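Local coordinates for protein putative protease I (Bacteroides thetaiotaomicron VPI-5482, PDB 3CNE) that binds flavins such as riboflavin, FMN and FAD and may store them, carries a structural zinc ion, and appears to lack protease activity, at residues P12-G17 and Q158-I163; F72-A77 and H110-M115. One frame throughout, in Å; residues are numbered along the deposited sequence.

Contact 1. Residues P12-G17 and Q158-I163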
ATOM      1  N   PRO A  12      10.004  -5.680   8.801  1.00 19.49           N
ATOM      2  CA  PRO A  12       8.778  -5.130   8.216  1.00 19.14           C
ATOM      3  C   PRO A  12       9.008  -4.445   6.865  1.00 18.61           C
ATOM      4  O   PRO A  12      10.064  -3.914   6.651  1.00 19.43           O
ATOM      5  CB  PRO A  12       8.337  -4.085   9.242  1.00 19.81           C
ATOM      6  CG  PRO A  12       9.661  -3.541   9.800  1.00 20.52           C
ATOM      7  CD  PRO A  12      10.583  -4.801   9.840  1.00 19.53           C
ATOM      8  N   VAL A  13       8.004  -4.492   5.985  1.00 17.07           N
ATOM      9  CA  VAL A  13       8.050  -3.866   4.671  1.00 16.66           C
ATOM     10  C   VAL A  13       7.186  -2.622   4.750  1.00 17.76           C
ATOM     11  O   VAL A  13       6.206  -2.553   5.523  1.00 17.07           O
ATOM     12  CB  VAL A  13       7.483  -4.848   3.572  1.00 17.79           C
ATOM     13  CG1 VAL A  13       6.049  -5.182   3.820  1.00 16.51           C
ATOM     14  CG2 VAL A  13       7.762  -4.395   2.068  1.00 15.83           C
ATOM     15  N   ASN A  14       7.550  -1.624   3.974  1.00 16.98           N
ATOM     16  CA  ASN A  14       6.649  -0.500   3.797  1.00 18.93           C
ATOM     17  C   ASN A  14       5.554  -0.938   2.828  1.00 18.30           C
ATOM     18  O   ASN A  14       5.807  -1.147   1.649  1.00 16.62           O
ATOM     19  CB  ASN A  14       7.417   0.693   3.240  1.00 17.93           C
ATOM     20  CG  ASN A  14       6.573   1.921   3.116  1.00 20.84           C
ATOM     21  OD1 ASN A  14       5.515   1.882   2.484  1.00 20.92           O
ATOM     22  ND2 ASN A  14       7.085   3.062   3.640  1.00 15.78           N
ATOM     23  N   GLY A  15       4.333  -1.007   3.346  1.00 18.49           N
ATOM     24  CA  GLY A  15       3.192  -1.532   2.613  1.00 18.98           C
ATOM     25  C   GLY A  15       2.712  -0.579   1.539  1.00 19.58           C
ATOM     26  O   GLY A  15       2.126  -1.018   0.567  1.00 19.86           O
ATOM     27  N   CYS A  16       2.908   0.721   1.747  1.00 20.38           N
ATOM     28  CA  CYS A  16       2.551   1.684   0.755  1.00 21.73           C
ATOM     29  C   CYS A  16       3.410   1.434  -0.505  1.00 21.46           C
ATOM     30  O   CYS A  16       2.862   1.320  -1.596  1.00 21.87           O
ATOM     31  CB  CYS A  16       2.722   3.130   1.275  1.00 22.28           C
ATOM     32  SG  CYS A  16       2.279   4.341  -0.023  1.00 24.13           S
ATOM     33  N   GLY A  17       4.719   1.251  -0.338  1.00 20.39           N
ATOM     34  CA  GLY A  17       5.601   0.919  -1.493  1.00 20.42           C
ATOM     35  C   GLY A  17       5.202  -0.406  -2.152  1.00 20.92           C
ATOM     36  O   GLY A  17       4.998  -0.475  -3.370  1.00 20.06           O
ATOM     37  N   GLN A 158      13.472   7.389  -5.239  1.00 26.26           N
ATOM     38  CA  GLN A 158      13.957   7.913  -3.984  1.00 27.43           C
ATOM     39  C   GLN A 158      13.205   7.303  -2.786  1.00 27.91           C
ATOM     40  O   GLN A 158      13.826   6.880  -1.805  1.00 28.38           O
ATOM     41  CB  GLN A 158      13.813   9.434  -3.989  1.00 27.90           C
ATOM     42  CG  GLN A 158      14.570  10.113  -2.885  1.00 30.35           C
ATOM     43  CD  GLN A 158      14.518  11.616  -2.972  1.00 33.87           C
ATOM     44  OE1 GLN A 158      13.626  12.248  -2.402  1.00 36.86           O
ATOM     45  NE2 GLN A 158      15.488  12.201  -3.667  1.00 32.27           N
ATOM     46  N   ASP A 159      11.881   7.221  -2.875  1.00 27.63           N
ATOM     47  CA  ASP A 159      11.107   6.536  -1.821  1.00 28.44           C
ATOM     48  C   ASP A 159       9.675   6.232  -2.269  1.00 27.36           C
ATOM     49  O   ASP A 159       9.366   6.388  -3.455  1.00 25.41           O
ATOM     50  CB  ASP A 159      11.137   7.325  -0.524  1.00 29.29           C
ATOM     51  CG  ASP A 159      10.591   8.695  -0.678  1.00 32.83           C
ATOM     52  OD1 ASP A 159       9.688   8.871  -1.512  1.00 38.41           O
ATOM     53  OD2 ASP A 159      11.065   9.616   0.022  1.00 39.23           O
ATOM     54  N   GLU A 160       8.817   5.816  -1.328  1.00 26.76           N
ATOM     55  CA  GLU A 160       7.466   5.361  -1.663  1.00 27.13           C
ATOM     56  C   GLU A 160       6.680   6.494  -2.294  1.00 26.90           C
ATOM     57  O   GLU A 160       5.805   6.261  -3.117  1.00 27.13           O
ATOM     58  CB  GLU A 160       6.706   4.845  -0.414  1.00 27.64           C
ATOM     59  CG  GLU A 160       7.244   3.527   0.143  1.00 31.57           C
ATOM     60  CD  GLU A 160       8.512   3.690   1.014  1.00 36.28           C
ATOM     61  OE1 GLU A 160       9.135   2.650   1.392  1.00 38.32           O
ATOM     62  OE2 GLU A 160       8.890   4.857   1.309  1.00 35.85           O
ATOM     63  N   ASN A 161       6.971   7.736  -1.918  1.00 26.52           N
ATOM     64  CA  ASN A 161       6.205   8.821  -2.521  1.00 27.28           C
ATOM     65  C   ASN A 161       6.680   9.280  -3.894  1.00 26.09           C
ATOM     66  O   ASN A 161       6.040  10.125  -4.502  1.00 26.02           O
ATOM     67  CB  ASN A 161       6.080  10.011  -1.582  1.00 29.76           C
ATOM     68  CG  ASN A 161       7.301  10.233  -0.790  1.00 34.09           C
ATOM     69  OD1 ASN A 161       8.263  10.816  -1.291  1.00 40.43           O
ATOM     70  ND2 ASN A 161       7.303   9.755   0.481  1.00 39.57           N
ATOM     71  N   THR A 162       7.785   8.732  -4.388  1.00 24.63           N
ATOM     72  CA  THR A 162       8.200   9.053  -5.764  1.00 24.10           C
ATOM     73  C   THR A 162       8.101   7.864  -6.750  1.00 24.19           C
ATOM     74  O   THR A 162       8.496   7.970  -7.945  1.00 22.73           O
ATOM     75  CB  THR A 162       9.619   9.621  -5.810  1.00 23.97           C
ATOM     76  OG1 THR A 162      10.555   8.639  -5.352  1.00 23.79           O
ATOM     77  CG2 THR A 162       9.737  10.863  -4.965  1.00 23.81           C
ATOM     78  N   ILE A 163       7.607   6.734  -6.253  1.00 23.32           N
ATOM     79  CA  ILE A 163       7.428   5.552  -7.101  1.00 22.79           C
ATOM     80  C   ILE A 163       6.594   5.899  -8.350  1.00 23.50           C
ATOM     81  O   ILE A 163       6.948   5.506  -9.471  1.00 22.31           O
ATOM     82  CB  ILE A 163       6.823   4.364  -6.330  1.00 22.57           C
ATOM     83  CG1 ILE A 163       7.876   3.779  -5.377  1.00 23.16           C
ATOM     84  CG2 ILE A 163       6.357   3.253  -7.320  1.00 22.71           C
ATOM     85  CD1 ILE A 163       7.311   2.821  -4.332  1.00 22.89           C
TER
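Asn-14 lays its carboxamide flat against the carboxylate of Glu-160: the two planes are only 12° apart and face each other as a stack, with Asn-14 ND2 3.1 Å from Glu-160 CD. The N-H bonds are badly aimed for either carboxylate oxygen, so this is plane-to-plane packing and not a polar grip. The polar atoms of both groups have other partners. Glu-160 OE1 bonds to His-110, while Asn-14 serves as the N-cap of helix 15-27. A chi1 of -176°, CG opposite the backbone N, folds OD1 of Asn-14 back over the start of the helix, where OD1 accepts from Gly-17 N at 3.0 Å; the donor stands above the carbonyl plane. Asparagine suits the place because its short amide can cap the helix and still present a flat face to Glu-160. Were the amide cut back to an alanine, the N-H of Gly-17 would probably lose its cap and the Glu-160 carboxylate the flat group stacked on it. This is the first turn of the helix that follows strand 4-9 of the DJ-1/PfpI alpha/beta fold, met by the loop between strand 154-157 and helix 167-174. Cys-16, small enough to lie beside the glutamate chain, places SG 4.5 Å from Glu-160 CB, and it also packs on Glu-23 of the second subunit. The backbones come nearest at Gly-17, whose CA lies 4.8 Å from Glu-160 CA. Glu-160 CG is 3.4 Å from Gly-17 N, and the bend at chi2 (80°) swings the carboxylate over the Asn-14 amide; a beta carbon on Gly-17 would collide with that CG. The glycine also accepts Ile-163, whose CD1 lies 3.8 Å from Gly-17 CA and whose side chain touches Gln-20 and Tyr-21 farther along the helix.

Contact 2. Residues F72-A77 and H110-M115. With ZN (zinc ion), chain E.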
ATOM      1  N   PHE A  72      12.803  -4.751  -5.271  1.00 22.00           N
ATOM      2  CA  PHE A  72      13.169  -4.707  -3.857  1.00 22.35           C
ATOM      3  C   PHE A  72      12.260  -3.707  -3.160  1.00 22.27           C
ATOM      4  O   PHE A  72      12.354  -2.489  -3.379  1.00 21.30           O
ATOM      5  CB  PHE A  72      14.628  -4.313  -3.610  1.00 23.75           C
ATOM      6  CG  PHE A  72      14.982  -4.332  -2.140  1.00 24.20           C
ATOM      7  CD1 PHE A  72      15.294  -5.538  -1.505  1.00 26.29           C
ATOM      8  CD2 PHE A  72      14.917  -3.173  -1.378  1.00 25.53           C
ATOM      9  CE1 PHE A  72      15.577  -5.585  -0.099  1.00 25.50           C
ATOM     10  CE2 PHE A  72      15.222  -3.200  -0.008  1.00 25.62           C
ATOM     11  CZ  PHE A  72      15.542  -4.414   0.626  1.00 26.00           C
ATOM     12  N   SER A  73      11.384  -4.234  -2.321  1.00 22.06           N
ATOM     13  CA  SER A  73      10.387  -3.406  -1.658  1.00 23.20           C
ATOM     14  C   SER A  73      10.860  -3.146  -0.220  1.00 23.56           C
ATOM     15  O   SER A  73      10.885  -4.040   0.629  1.00 22.97           O
ATOM     16  CB  SER A  73       9.016  -4.088  -1.717  1.00 23.55           C
ATOM     17  OG  SER A  73       7.965  -3.138  -1.619  1.00 25.60           O
ATOM     18  N   CYS A  74      11.254  -1.903   0.020  1.00 23.68           N
ATOM     19  CA  CYS A  74      11.971  -1.539   1.200  1.00 23.19           C
ATOM     20  C   CYS A  74      11.025  -1.408   2.427  1.00 22.35           C
ATOM     21  O   CYS A  74       9.808  -1.363   2.297  1.00 22.15           O
ATOM     22  CB  CYS A  74      12.676  -0.220   0.905  1.00 22.72           C
ATOM     23  SG  CYS A  74      13.998   0.229   2.033  1.00 27.20           S
ATOM     24  N   GLY A  75      11.618  -1.313   3.597  1.00 21.40           N
ATOM     25  CA  GLY A  75      10.865  -1.202   4.840  1.00 20.36           C
ATOM     26  C   GLY A  75      11.828  -0.934   5.978  1.00 20.15           C
ATOM     27  O   GLY A  75      13.024  -0.781   5.760  1.00 19.59           O
ATOM     28  N   ASP A  76      11.302  -0.918   7.207  1.00 20.51           N
ATOM     29  CA  ASP A  76      12.088  -0.548   8.345  1.00 20.36           C
ATOM     30  C   ASP A  76      13.062  -1.640   8.750  1.00 19.93           C
ATOM     31  O   ASP A  76      13.904  -1.419   9.608  1.00 20.24           O
ATOM     32  CB  ASP A  76      11.174  -0.145   9.511  1.00 20.98           C
ATOM     33  CG  ASP A  76      10.512   1.209   9.273  1.00 22.48           C
ATOM     34  OD1 ASP A  76      10.902   1.918   8.314  1.00 21.96           O
ATOM     35  OD2 ASP A  76       9.610   1.549  10.040  1.00 24.12           O
ATOM     36  N   ALA A  77      12.959  -2.809   8.124  1.00 21.07           N
ATOM     37  CA  ALA A  77      14.011  -3.830   8.223  1.00 22.02           C
ATOM     38  C   ALA A  77      15.342  -3.396   7.645  1.00 22.76           C
ATOM     39  O   ALA A  77      16.412  -3.836   8.116  1.00 24.37           O
ATOM     40  CB  ALA A  77      13.571  -5.143   7.536  1.00 22.03           C
ATOM     41  N   HIS A 110      13.064   1.063  -4.468  1.00 25.58           N
ATOM     42  CA  HIS A 110      12.888   2.409  -3.979  1.00 26.55           C
ATOM     43  C   HIS A 110      13.465   2.527  -2.572  1.00 27.89           C
ATOM     44  O   HIS A 110      13.829   1.515  -1.954  1.00 27.25           O
ATOM     45  CB  HIS A 110      11.400   2.804  -4.000  1.00 26.54           C
ATOM     46  CG  HIS A 110      10.561   2.075  -2.993  1.00 26.49           C
ATOM     47  ND1 HIS A 110      10.019   0.831  -3.235  1.00 26.85           N
ATOM     48  CD2 HIS A 110      10.158   2.425  -1.749  1.00 26.42           C
ATOM     49  CE1 HIS A 110       9.315   0.447  -2.182  1.00 24.87           C
ATOM     50  NE2 HIS A 110       9.386   1.394  -1.269  1.00 26.12           N
ATOM     51  N   CYS A 111      13.520   3.771  -2.088  1.00 30.01           N
ATOM     52  CA  CYS A 111      14.002   4.113  -0.750  1.00 30.47           C
ATOM     53  C   CYS A 111      15.454   3.629  -0.575  1.00 30.16           C
ATOM     54  O   CYS A 111      16.334   4.158  -1.247  1.00 30.54           O
ATOM     55  CB  CYS A 111      13.010   3.666   0.341  1.00 30.21           C
ATOM     56  SG  CYS A 111      13.251   4.523   1.920  1.00 35.52           S
ATOM     57  N   ALA A 112      15.732   2.636   0.269  1.00 29.76           N
ATOM     58  CA  ALA A 112      17.128   2.138   0.371  1.00 29.02           C
ATOM     59  C   ALA A 112      17.439   0.963  -0.563  1.00 28.60           C
ATOM     60  O   ALA A 112      18.513   0.366  -0.472  1.00 28.20           O
ATOM     61  CB  ALA A 112      17.508   1.795   1.858  1.00 29.01           C
ATOM     62  N   GLY A 113      16.502   0.647  -1.472  1.00 28.59           N
ATOM     63  CA  GLY A 113      16.687  -0.396  -2.474  1.00 27.87           C
ATOM     64  C   GLY A 113      17.976  -0.264  -3.275  1.00 28.07           C
ATOM     65  O   GLY A 113      18.687  -1.258  -3.493  1.00 27.10           O
ATOM     66  N   ALA A 114      18.286   0.959  -3.715  1.00 28.04           N
ATOM     67  CA  ALA A 114      19.501   1.198  -4.506  1.00 28.69           C
ATOM     68  C   ALA A 114      20.756   0.864  -3.686  1.00 29.73           C
ATOM     69  O   ALA A 114      21.792   0.452  -4.243  1.00 29.14           O
ATOM     70  CB  ALA A 114      19.561   2.639  -4.966  1.00 28.30           C
HETATM   71  N   MSE A 115      20.658   1.038  -2.367  1.00 30.44           N
HETATM   72  CA  MSE A 115      21.787   0.733  -1.486  1.00 33.77           C
HETATM   73  C   MSE A 115      21.983  -0.772  -1.374  1.00 31.34           C
HETATM   74  O   MSE A 115      23.109  -1.263  -1.428  1.00 30.62           O
HETATM   75  CB  MSE A 115      21.586   1.357  -0.120  1.00 33.28           C
HETATM   76  CG  MSE A 115      22.789   1.209   0.807  1.00 36.66           C
HETATM   77 SE   MSE A 115      22.308   1.692   2.638  1.00 44.68          SE
HETATM   78  CE  MSE A 115      21.053   0.262   3.153  1.00 39.02           C
TER
HETATM   79 ZN    ZN E 301      13.543   2.184   3.148  1.00 64.95          ZN
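Cys-74 and Cys-111 share a structural zinc ion, and Cys-74 CB lies 3.9 Å from Cys-111 CB. Cys-74 SG binds the zinc at 2.3 Å, Cys-111 SG at a longer 2.7 Å. The Cys-74 side chain places its sulfur beside the turn of 110-115, where Cys-74 SG also accepts from Ala-112 N at 3.5 Å, a somewhat bent bond. That turn is type II' from His-110 to Gly-113, and its unusual backbone at Cys-111 (phi 59°) resembles the nucleophile elbow of related enzymes, although here the cysteine holds a metal. Around the site the packing is tight. Cys-74 CB sits over the rim of one face of the His-110 ring, and Ser-73 OG meets the ring edge, 3.9 Å from His-110 CE1. Gly-113 CA comes to 3.5 Å from Phe-72 CD2; a beta carbon on this glycine would strike His-110 O. The solvent side is looser: past Cys-74 the chain moves away from 110-115, and exposed Asp-76 packs instead on Phe-26 of the second subunit. Deeper in the fold, Phe-72 fits its apolar ring against Met-116 and Phe-117 of helix 113-119, while Ser-73 packs on Leu-18 and Tyr-21 of helix 15-27, and Tyr-21 OH fixes the ring of His-110 through ND1, beside the ends of parallel strands 69-73 and 106-110.

Overall arrangement
From the N terminus, the chain leaves strand 4-9 and enters the first half of contact 1 at the start of helix 15-27. It then builds further strands before strand 69-73 delivers the first half of contact 2. Contact 2 closes its loop after helix 88-102 and strand 106-110, at 110-115. Only after strand 154-157 does 158-163 return to close contact 1, so contact 2 is nested within its loop. Their centres are 8 Å apart and they touch directly: Asn-14 N probably bonds to Cys-74 O, and Ile-163 packs on His-110. Together they gather the ends of four neighbouring strands around the zinc, while Asn-161 in contact 1 reaches the flavin.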